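Local coordinates for ABC transporter, substrate binding protein (Aeropyrum pernix, PDB 3EAF), which probably captures a solute outside the cell and hands it to a membrane ABC transporter, and binds a magnesium ion, at residues 322-330 with 339-347; 331-339 with 347-355. One frame throughout, in Å; residues are numbered along the deposited sequence.

Contact 1: residues 322-330 with 339-347; sequences EALEANTFD and IDYEPGFHL. With MG (magnesium ion), chain C.
The carboxylate of E325 meets the edge of the H346 imidazole, its OE2 taking a nearly straight bond from NE2 (2.7 Å, N-H...O angle 168°). The acceptor sits close to the ring plane and uses its anti lone pair, the one turned away from OE1, with the carboxylate and ring planes 66° apart. E325 gets there with CG anti to its carbonyl carbon (chi1 -71°) and the chain extended beyond it, and OE2 also comes within 3.5 Å of P343 CA. Since K321 makes a salt bridge to OE1 and ND1 of H346 is bonded to the carbonyl of N117, both groups have a second partner; two acceptors around one imidazole would be consistent with a positively charged ring. Shortening E325 to an alanine removes that acceptor, and is likely to leave H346 NE2 and the K321 ammonium without a mate and the imidazole less firmly held.

Backbone, not side chain, is what E325 offers the metal. Its O binds the magnesium ion at 2.5 Å, together with Y341 O, D340 OD1 and three waters, a six-ligand shell that ties the last part of helix 317-326 to the returning loop in the lobe that carries strand 117-118 of this two-lobed periplasmic-binding-protein fold. One of these waters does more: it donates to L324 O and N327 O and accepts from Y341 N. The Y341 ring presents its edge to the same L324 carbonyl, CD2 lying 3.2 Å from O. Beyond the metal, F329 and I339 form a single antiparallel hydrogen-bonded pair, F329 N to I339 O at 2.7 Å and I339 N to F329 O at 2.9 Å, while their CB atoms pack at 4.0 Å and T328 CA sends a C-H toward I339 O.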
# COMPACT_ATOMS: atom_id res chain seq x y z
N GLU A 322 -12.46 8.57 15.59
CA GLU A 322 -12.14 9.82 16.26
C GLU A 322 -10.76 9.78 16.93
O GLU A 322 -10.03 10.77 16.92
CB GLU A 322 -13.26 10.20 17.24
CG GLU A 322 -14.57 10.56 16.51
CD GLU A 322 -15.69 11.02 17.42
OE1 GLU A 322 -15.50 11.06 18.66
OE2 GLU A 322 -16.78 11.34 16.89
N ALA A 323 -10.42 8.61 17.48
CA ALA A 323 -9.09 8.37 18.05
C ALA A 323 -8.00 8.47 16.98
O ALA A 323 -6.93 9.00 17.24
CB ALA A 323 -9.04 7.01 18.74
N LEU A 324 -8.27 7.94 15.79
CA LEU A 324 -7.30 8.01 14.69
C LEU A 324 -7.07 9.45 14.22
O LEU A 324 -6.00 9.79 13.72
CB LEU A 324 -7.71 7.10 13.53
CG LEU A 324 -7.57 5.59 13.76
CD1 LEU A 324 -8.43 4.78 12.77
CD2 LEU A 324 -6.10 5.15 13.70
N GLU A 325 -8.09 10.29 14.40
CA GLU A 325 -8.02 11.71 14.03
C GLU A 325 -7.40 12.61 15.12
O GLU A 325 -7.00 13.74 14.83
CB GLU A 325 -9.42 12.23 13.66
CG GLU A 325 -9.93 11.69 12.33
CD GLU A 325 -11.34 12.14 11.99
OE1 GLU A 325 -12.13 12.41 12.91
OE2 GLU A 325 -11.66 12.21 10.78
N ALA A 326 -7.32 12.10 16.34
CA ALA A 326 -6.92 12.92 17.49
C ALA A 326 -5.50 12.64 17.98
O ALA A 326 -5.07 13.26 18.96
CB ALA A 326 -7.92 12.75 18.64
N ASN A 327 -4.79 11.74 17.32
CA ASN A 327 -3.48 11.29 17.80
C ASN A 327 -2.45 11.13 16.68
O ASN A 327 -2.80 10.75 15.56
CB ASN A 327 -3.60 9.94 18.54
CG ASN A 327 -4.56 9.99 19.71
OD1 ASN A 327 -5.71 9.54 19.61
ND2 ASN A 327 -4.11 10.55 20.83
N THR A 328 -1.19 11.40 17.00
CA THR A 328 -0.06 11.08 16.14
C THR A 328 0.44 9.67 16.48
O THR A 328 0.62 9.35 17.65
CB THR A 328 1.06 12.12 16.31
OG1 THR A 328 0.62 13.37 15.77
CG2 THR A 328 2.34 11.69 15.58
N PHE A 329 0.64 8.84 15.46
CA PHE A 329 1.02 7.44 15.68
C PHE A 329 2.40 7.11 15.14
O PHE A 329 2.80 7.58 14.07
CB PHE A 329 -0.00 6.49 15.04
CG PHE A 329 -1.40 6.64 15.58
CD1 PHE A 329 -1.77 6.03 16.77
CD2 PHE A 329 -2.34 7.40 14.90
CE1 PHE A 329 -3.06 6.16 17.27
CE2 PHE A 329 -3.62 7.55 15.40
CZ PHE A 329 -3.99 6.92 16.57
N ASP A 330 3.13 6.28 15.88
CA ASP A 330 4.37 5.70 15.39
C ASP A 330 4.28 4.19 15.52
O ASP A 330 3.99 3.65 16.59
CB ASP A 330 5.59 6.25 16.16
CG ASP A 330 6.90 5.57 15.73
OD1 ASP A 330 7.12 5.36 14.52
OD2 ASP A 330 7.72 5.25 16.62
N ILE A 339 2.51 9.22 11.72
CA ILE A 339 1.16 9.23 11.18
C ILE A 339 0.26 10.22 11.92
O ILE A 339 0.14 10.16 13.14
CB ILE A 339 0.53 7.82 11.27
CG1 ILE A 339 1.26 6.85 10.34
CG2 ILE A 339 -0.96 7.86 10.95
CD1 ILE A 339 1.25 5.41 10.85
N ASP A 340 -0.38 11.10 11.16
CA ASP A 340 -1.27 12.10 11.71
C ASP A 340 -2.37 12.40 10.70
O ASP A 340 -2.08 12.74 9.55
CB ASP A 340 -0.46 13.36 12.04
CG ASP A 340 -1.20 14.33 12.94
OD1 ASP A 340 -2.36 14.05 13.34
OD2 ASP A 340 -0.61 15.40 13.24
N TYR A 341 -3.63 12.27 11.13
CA TYR A 341 -4.79 12.43 10.25
C TYR A 341 -5.63 13.66 10.58
O TYR A 341 -5.98 13.91 11.73
CB TYR A 341 -5.70 11.20 10.33
CG TYR A 341 -5.07 9.90 9.92
CD1 TYR A 341 -4.70 9.65 8.60
CD2 TYR A 341 -4.85 8.88 10.86
CE1 TYR A 341 -4.14 8.44 8.22
CE2 TYR A 341 -4.29 7.68 10.49
CZ TYR A 341 -3.93 7.46 9.18
OH TYR A 341 -3.36 6.25 8.82
N GLU A 342 -5.97 14.41 9.54
CA GLU A 342 -6.84 15.57 9.65
C GLU A 342 -8.29 15.18 9.37
O GLU A 342 -8.55 14.48 8.39
CB GLU A 342 -6.37 16.63 8.65
CG GLU A 342 -7.29 17.83 8.50
CD GLU A 342 -6.76 18.87 7.53
OE1 GLU A 342 -5.55 18.84 7.21
OE2 GLU A 342 -7.56 19.72 7.09
N PRO A 343 -9.24 15.64 10.21
CA PRO A 343 -10.65 15.44 9.85
C PRO A 343 -10.93 16.05 8.48
O PRO A 343 -10.56 17.19 8.23
CB PRO A 343 -11.40 16.20 10.96
CG PRO A 343 -10.45 16.22 12.12
CD PRO A 343 -9.09 16.35 11.49
N GLY A 344 -11.54 15.27 7.59
CA GLY A 344 -11.79 15.72 6.20
C GLY A 344 -10.66 15.46 5.22
O GLY A 344 -10.85 15.59 4.01
N PHE A 345 -9.47 15.09 5.72
CA PHE A 345 -8.30 14.87 4.87
C PHE A 345 -7.30 13.94 5.56
O PHE A 345 -6.35 14.41 6.19
CB PHE A 345 -7.65 16.22 4.52
CG PHE A 345 -6.71 16.17 3.34
CD1 PHE A 345 -7.20 15.99 2.05
CD2 PHE A 345 -5.34 16.33 3.51
CE1 PHE A 345 -6.34 15.97 0.95
CE2 PHE A 345 -4.47 16.30 2.42
CZ PHE A 345 -4.97 16.12 1.14
N HIS A 346 -7.52 12.63 5.45
CA HIS A 346 -6.73 11.64 6.20
C HIS A 346 -5.37 11.31 5.60
O HIS A 346 -5.02 10.12 5.49
CB HIS A 346 -7.53 10.34 6.41
CG HIS A 346 -8.75 10.50 7.25
ND1 HIS A 346 -9.81 9.61 7.20
CD2 HIS A 346 -9.09 11.43 8.18
CE1 HIS A 346 -10.75 10.00 8.04
NE2 HIS A 346 -10.34 11.10 8.65
N LEU A 347 -4.60 12.33 5.23
CA LEU A 347 -3.24 12.12 4.70
C LEU A 347 -2.24 11.88 5.82
O LEU A 347 -1.91 12.80 6.57
CB LEU A 347 -2.80 13.28 3.80
CG LEU A 347 -1.45 13.13 3.08
CD1 LEU A 347 -1.45 11.93 2.12
CD2 LEU A 347 -1.05 14.41 2.33
MG MG C . -4.86 14.13 13.70
O HOH W 1 -4.47 11.86 13.78
O HOH W 2 -4.25 15.32 15.83
O HOH W 3 -4.42 16.46 12.72

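Contact 2: residues 331-339 with 347-355; sequences LGGITADTI and LAYRKVFII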
# COMPACT_ATOMS: atom_id res chain seq x y z
N LEU A 331 4.52 3.51 14.40
CA LEU A 331 4.42 2.06 14.35
C LEU A 331 5.82 1.46 14.41
O LEU A 331 6.30 0.87 13.44
CB LEU A 331 3.65 1.62 13.10
CG LEU A 331 2.11 1.50 13.13
CD1 LEU A 331 1.40 2.30 14.24
CD2 LEU A 331 1.52 1.83 11.77
N GLY A 332 6.47 1.65 15.56
CA GLY A 332 7.82 1.13 15.79
C GLY A 332 8.85 1.60 14.78
O GLY A 332 9.84 0.91 14.53
N GLY A 333 8.62 2.78 14.21
CA GLY A 333 9.55 3.39 13.25
C GLY A 333 9.62 2.69 11.91
O GLY A 333 10.62 2.81 11.21
N ILE A 334 8.56 1.96 11.55
CA ILE A 334 8.51 1.26 10.27
C ILE A 334 8.22 2.21 9.11
O ILE A 334 8.79 2.07 8.02
CB ILE A 334 7.43 0.14 10.27
CG1 ILE A 334 7.87 -1.04 11.15
CG2 ILE A 334 7.12 -0.32 8.83
CD1 ILE A 334 6.76 -2.10 11.35
N THR A 335 7.32 3.17 9.35
CA THR A 335 6.90 4.12 8.31
C THR A 335 7.94 5.23 8.12
O THR A 335 8.71 5.53 9.04
CB THR A 335 5.48 4.70 8.58
OG1 THR A 335 5.45 5.38 9.85
CG2 THR A 335 4.43 3.59 8.59
N ALA A 336 7.97 5.82 6.92
CA ALA A 336 8.95 6.84 6.55
C ALA A 336 8.77 8.15 7.33
O ALA A 336 9.70 8.94 7.44
CB ALA A 336 8.92 7.11 5.04
N ASP A 337 7.57 8.36 7.87
CA ASP A 337 7.28 9.50 8.73
C ASP A 337 6.17 9.05 9.68
O ASP A 337 5.49 8.04 9.42
CB ASP A 337 6.83 10.69 7.88
CG ASP A 337 6.94 12.05 8.61
OD1 ASP A 337 7.24 12.10 9.82
OD2 ASP A 337 6.70 13.08 7.95
N THR A 338 6.00 9.75 10.80
CA THR A 338 4.92 9.45 11.73
C THR A 338 3.55 9.79 11.12
O THR A 338 3.46 10.57 10.16
CB THR A 338 5.07 10.18 13.07
OG1 THR A 338 5.27 11.58 12.83
CG2 THR A 338 6.26 9.61 13.87
N ILE A 339 2.51 9.22 11.72
CA ILE A 339 1.16 9.23 11.18
C ILE A 339 0.26 10.22 11.92
O ILE A 339 0.14 10.16 13.14
CB ILE A 339 0.53 7.82 11.27
CG1 ILE A 339 1.26 6.85 10.34
CG2 ILE A 339 -0.96 7.86 10.95
CD1 ILE A 339 1.25 5.41 10.85
N LEU A 347 -4.60 12.33 5.23
CA LEU A 347 -3.24 12.12 4.70
C LEU A 347 -2.24 11.88 5.82
O LEU A 347 -1.91 12.80 6.57
CB LEU A 347 -2.80 13.28 3.80
CG LEU A 347 -1.45 13.13 3.08
CD1 LEU A 347 -1.45 11.93 2.12
CD2 LEU A 347 -1.05 14.41 2.33
N ALA A 348 -1.74 10.64 5.92
CA ALA A 348 -0.94 10.22 7.08
C ALA A 348 0.42 10.92 7.15
O ALA A 348 0.85 11.35 8.23
CB ALA A 348 -0.76 8.70 7.08
N TYR A 349 1.07 11.02 5.99
CA TYR A 349 2.37 11.67 5.81
C TYR A 349 2.66 11.67 4.32
O TYR A 349 1.84 11.15 3.54
CB TYR A 349 3.50 10.98 6.61
CG TYR A 349 3.67 9.49 6.36
CD1 TYR A 349 4.61 9.02 5.44
CD2 TYR A 349 2.91 8.55 7.06
CE1 TYR A 349 4.77 7.65 5.21
CE2 TYR A 349 3.06 7.19 6.84
CZ TYR A 349 4.00 6.75 5.91
OH TYR A 349 4.14 5.40 5.68
N ARG A 350 3.78 12.25 3.89
CA ARG A 350 4.05 12.40 2.46
C ARG A 350 5.26 11.63 1.94
O ARG A 350 5.28 11.20 0.78
CB ARG A 350 4.18 13.88 2.07
CG ARG A 350 2.90 14.68 2.21
CD ARG A 350 3.08 16.13 1.76
NE ARG A 350 2.97 16.30 0.30
CZ ARG A 350 3.97 16.69 -0.50
NH1 ARG A 350 5.18 16.96 0.00
NH2 ARG A 350 3.76 16.84 -1.80
N LYS A 351 6.29 11.47 2.77
CA LYS A 351 7.55 10.92 2.25
C LYS A 351 7.55 9.39 2.15
O LYS A 351 6.73 8.72 2.76
CB LYS A 351 8.76 11.44 3.04
CG LYS A 351 8.86 10.99 4.47
CD LYS A 351 10.09 11.64 5.13
CE LYS A 351 9.85 13.11 5.46
NZ LYS A 351 10.95 13.67 6.32
N VAL A 352 8.46 8.88 1.32
CA VAL A 352 8.59 7.45 1.08
C VAL A 352 10.05 7.03 1.04
O VAL A 352 10.93 7.88 0.86
CB VAL A 352 7.93 7.02 -0.26
CG1 VAL A 352 6.42 7.19 -0.19
CG2 VAL A 352 8.53 7.78 -1.46
N PHE A 353 10.30 5.74 1.22
CA PHE A 353 11.61 5.17 0.93
C PHE A 353 11.68 4.81 -0.55
O PHE A 353 10.66 4.47 -1.15
CB PHE A 353 11.87 3.91 1.76
CG PHE A 353 11.86 4.13 3.25
CD1 PHE A 353 12.94 4.75 3.89
CD2 PHE A 353 10.78 3.69 4.02
CE1 PHE A 353 12.93 4.94 5.28
CE2 PHE A 353 10.77 3.88 5.41
CZ PHE A 353 11.85 4.51 6.04
N ILE A 354 12.87 4.90 -1.13
CA ILE A 354 13.10 4.42 -2.48
C ILE A 354 14.13 3.31 -2.40
O ILE A 354 15.15 3.44 -1.73
CB ILE A 354 13.60 5.56 -3.43
CG1 ILE A 354 12.54 6.67 -3.56
CG2 ILE A 354 14.02 4.98 -4.79
CD1 ILE A 354 11.26 6.29 -4.30
N ILE A 355 13.85 2.22 -3.11
CA ILE A 355 14.71 1.04 -3.10
C ILE A 355 15.19 0.77 -4.51
O ILE A 355 14.39 0.79 -5.46
CB ILE A 355 13.97 -0.21 -2.51
CG1 ILE A 355 13.50 0.06 -1.08
CG2 ILE A 355 14.84 -1.46 -2.56
CD1 ILE A 355 12.12 0.71 -1.01
O HOH W 4 6.20 13.18 5.24
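Y349 holds CG in the crowded position between its backbone N and carbonyl carbon (chi1 55°), and D337 holds CG opposite its own N (chi1 -161°); these rotations set the two side chains side by side and running opposite ways, with D337 CB 3.6 Å from Y349 CB. The carbonyl O of D337 lies over one face of the tyrosine ring, toward the rim, 3.5 Å from CD2. T335 OG1 grips that same O at 2.7 Å, coming from above the carbonyl plane, while T335 CB rests 3.3 Å from Y349 OH, whose main bond goes to the carbonyl of P120. At the ring's edge stands I339 CG1, and I339 CG2 meets A348 CB.

Further along, A336 CB sits over the face of F353, 4.1 Å from the ring centroid and 23° off the normal, a CH-pi contact that docks the loop on the start of strand 352-357 in the seven-stranded sheet. The polar groups meet less directly: a water joins D337 OD2 to R350 N, and K351 NZ stays 4.6 Å from D337 OD2, too far for a salt bridge. Cohesion here is therefore mainly apolar and aromatic, and it comes at some cost, since K351 O is buried 3.5 Å from A336 CB with no partner to satisfy it.

From helix 317-326 the chain runs out through 327-330, turns at 331-334 and comes back to 339, where contact 1 closes the loop against the 322-330 segment around the metal. It then turns again at 342-345 and returns through 347, and contact 2 closes this second loop by bringing 348-353 against 334-339. The segments alternate along the chain, so the loops cross rather than nest, and I339 and L347 belong to both. D340 N probably bonds to A348 O, stitching them together. Contact 1 anchors the connection on the lobe of strand 117-118, contact 2 delivers it to strand 352-357 of the other sheet, consistent with one of the interlobe crossings of this fold.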